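Local coordinates for thiosulfate sulfurtransferase RDL2, mitochondrial (Saccharomyces cerevisiae, PDB 6K6R), which catalyses the transfer of sulfane sulfur from thiosulfate to cyanide, giving thiocyanate and sulfite, as a single-domain mitochondrial rhodanese, at residues A[36-41]-A[135-140]. Sequence-based numbering, arbitrary orientation.
Sequences DQVRNL and TEWLAK
The indole of Trp137 reaches helix 35-43 with the CZ3-CH2 edge of its six-membered ring. At its edge, in the ring plane, lies the backbone N of Arg39, 4.0 Å from CZ3. Arg39 CA stands 4.0 Å from CH2. Val38 comes in obliquely, with its CG1 methyl 3.6 Å from CZ3 of Trp137. The ring of Phe35 also meets the indole, with the planes inclined at about 40°. In Trp137 CG lies anti to the backbone N (chi1 156°), and the ring extends from helix 134-139 toward the other helix. In Val38 it is CG1 that lies anti to the backbone N (chi1 177°), and this branch makes the methyl contact.

No hydrogen bond joins the two segments. The side-chain contact is apolar, and the whole interface is small, burying 134 Å² over both sides. Trp137 and Val38 are both buried. The indole N-H is satisfied elsewhere: NE1 is hydrogen-bonded to the hydroxyl of Tyr63, which would help fix the rotation of the ring. The guanidinium of Arg39 turns back along its own helix. Its NH1 lies 3.3 Å from Asp36 OD1, a salt bridge whose hydrogen bond is weak.

The backbones stay well apart, 9.4 Å between the CA atoms of Arg39 and Trp137, and the indole spans the gap. Val38 also packs on Met65 and Tyr130 of loops and on Leu51 of strand 49-53. The contact thus joins an early helix of the rhodanese domain to its last one, beside the central parallel sheet.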
loop_
_atom_site.group_PDB
_atom_site.type_symbol
_atom_site.label_atom_id
_atom_site.label_comp_id
_atom_site.label_asym_id
_atom_site.label_seq_id
_atom_site.Cartn_x
_atom_site.Cartn_y
_atom_site.Cartn_z
ATOM N N ASP A 36 -12.209 3.949 -9.052
ATOM C CA ASP A 36 -13.440 3.938 -8.270
ATOM C C ASP A 36 -13.349 2.968 -7.097
ATOM O O ASP A 36 -13.833 3.267 -6.000
ATOM C CB ASP A 36 -14.627 3.588 -9.165
ATOM C CG ASP A 36 -15.149 4.784 -9.935
ATOM O OD1 ASP A 36 -14.971 5.924 -9.458
ATOM O OD2 ASP A 36 -15.733 4.584 -11.021
ATOM N N GLN A 37 -12.736 1.801 -7.310
ATOM C CA GLN A 37 -12.579 0.845 -6.219
ATOM C C GLN A 37 -11.674 1.390 -5.124
ATOM O O GLN A 37 -11.884 1.096 -3.941
ATOM C CB GLN A 37 -12.029 -0.477 -6.754
ATOM C CG GLN A 37 -12.947 -1.178 -7.737
ATOM C CD GLN A 37 -12.282 -2.365 -8.402
ATOM O OE1 GLN A 37 -11.376 -2.206 -9.220
ATOM N NE2 GLN A 37 -12.729 -3.565 -8.053
ATOM N N VAL A 38 -10.667 2.181 -5.495
ATOM C CA VAL A 38 -9.811 2.814 -4.498
ATOM C C VAL A 38 -10.522 4.000 -3.859
ATOM O O VAL A 38 -10.395 4.238 -2.652
ATOM C CB VAL A 38 -8.472 3.223 -5.137
ATOM C CG1 VAL A 38 -7.601 3.946 -4.132
ATOM C CG2 VAL A 38 -7.747 1.998 -5.673
ATOM N N ARG A 39 -11.286 4.758 -4.650
ATOM C CA ARG A 39 -12.068 5.857 -4.093
ATOM C C ARG A 39 -13.119 5.343 -3.118
ATOM O O ARG A 39 -13.402 5.987 -2.099
ATOM C CB ARG A 39 -12.723 6.660 -5.218
ATOM C CG ARG A 39 -13.611 7.798 -4.739
ATOM C CD ARG A 39 -14.627 8.192 -5.801
ATOM N NE ARG A 39 -14.378 9.532 -6.326
ATOM C CZ ARG A 39 -14.642 9.906 -7.574
ATOM N NH1 ARG A 39 -15.165 9.039 -8.431
ATOM N NH2 ARG A 39 -14.384 11.146 -7.965
ATOM N N ASN A 40 -13.708 4.181 -3.411
ATOM C CA ASN A 40 -14.665 3.585 -2.484
ATOM C C ASN A 40 -13.978 3.134 -1.201
ATOM O O ASN A 40 -14.529 3.293 -0.107
ATOM C CB ASN A 40 -15.380 2.409 -3.149
ATOM C CG ASN A 40 -16.355 2.850 -4.222
ATOM O OD1 ASN A 40 -16.821 3.989 -4.224
ATOM N ND2 ASN A 40 -16.671 1.944 -5.142
ATOM N N LEU A 41 -12.773 2.571 -1.319
ATOM C CA LEU A 41 -12.055 2.104 -0.138
ATOM C C LEU A 41 -11.594 3.261 0.738
ATOM O O LEU A 41 -11.535 3.122 1.965
ATOM C CB LEU A 41 -10.860 1.248 -0.557
ATOM C CG LEU A 41 -11.081 -0.265 -0.526
ATOM C CD1 LEU A 41 -9.764 -0.997 -0.708
ATOM C CD2 LEU A 41 -11.756 -0.680 0.770
ATOM N N THR A 135 0.124 10.761 -9.038
ATOM C CA THR A 135 -0.143 11.843 -9.981
ATOM C C THR A 135 -1.382 11.548 -10.818
ATOM O O THR A 135 -2.227 12.429 -11.023
ATOM C CB THR A 135 1.072 12.064 -10.883
ATOM O OG1 THR A 135 2.205 12.428 -10.083
ATOM C CG2 THR A 135 0.797 13.166 -11.893
ATOM N N GLU A 136 -1.507 10.311 -11.307
ATOM C CA GLU A 136 -2.704 9.915 -12.044
ATOM C C GLU A 136 -3.939 9.971 -11.157
ATOM O O GLU A 136 -5.015 10.391 -11.599
ATOM C CB GLU A 136 -2.519 8.510 -12.617
ATOM C CG GLU A 136 -3.464 8.163 -13.756
ATOM C CD GLU A 136 -3.352 6.712 -14.186
ATOM O OE1 GLU A 136 -2.217 6.246 -14.423
ATOM O OE2 GLU A 136 -4.399 6.038 -14.291
ATOM N N TRP A 137 -3.802 9.545 -9.899
ATOM C CA TRP A 137 -4.920 9.584 -8.962
ATOM C C TRP A 137 -5.375 11.018 -8.712
ATOM O O TRP A 137 -6.573 11.320 -8.764
ATOM C CB TRP A 137 -4.510 8.898 -7.657
ATOM C CG TRP A 137 -5.279 9.322 -6.439
ATOM C CD1 TRP A 137 -5.002 10.379 -5.619
ATOM C CD2 TRP A 137 -6.432 8.676 -5.884
ATOM N NE1 TRP A 137 -5.920 10.439 -4.599
ATOM C CE2 TRP A 137 -6.807 9.404 -4.738
ATOM C CE3 TRP A 137 -7.185 7.556 -6.250
ATOM C CZ2 TRP A 137 -7.904 9.050 -3.956
ATOM C CZ3 TRP A 137 -8.274 7.206 -5.471
ATOM C CH2 TRP A 137 -8.623 7.951 -4.338
ATOM N N LEU A 138 -4.425 11.918 -8.443
ATOM C CA LEU A 138 -4.776 13.314 -8.204
ATOM C C LEU A 138 -5.303 13.988 -9.464
ATOM O O LEU A 138 -6.127 14.905 -9.375
ATOM C CB LEU A 138 -3.565 14.075 -7.665
ATOM C CG LEU A 138 -3.083 13.687 -6.267
ATOM C CD1 LEU A 138 -1.754 14.354 -5.948
ATOM C CD2 LEU A 138 -4.127 14.051 -5.231
ATOM N N ALA A 139 -4.843 13.554 -10.640
ATOM C CA ALA A 139 -5.324 14.150 -11.881
ATOM C C ALA A 139 -6.791 13.828 -12.127
ATOM O O ALA A 139 -7.496 14.610 -12.778
ATOM C CB ALA A 139 -4.470 13.679 -13.058
ATOM N N LYS A 140 -7.272 12.695 -11.617
ATOM C CA LYS A 140 -8.658 12.283 -11.775
ATOM C C LYS A 140 -9.545 12.742 -10.620
ATOM O O LYS A 140 -10.647 12.210 -10.447
ATOM C CB LYS A 140 -8.741 10.763 -11.934
ATOM C CG LYS A 140 -8.018 10.234 -13.164
ATOM C CD LYS A 140 -7.933 8.716 -13.156
ATOM C CE LYS A 140 -7.327 8.193 -14.450
ATOM N NZ LYS A 140 -8.190 8.485 -15.628
#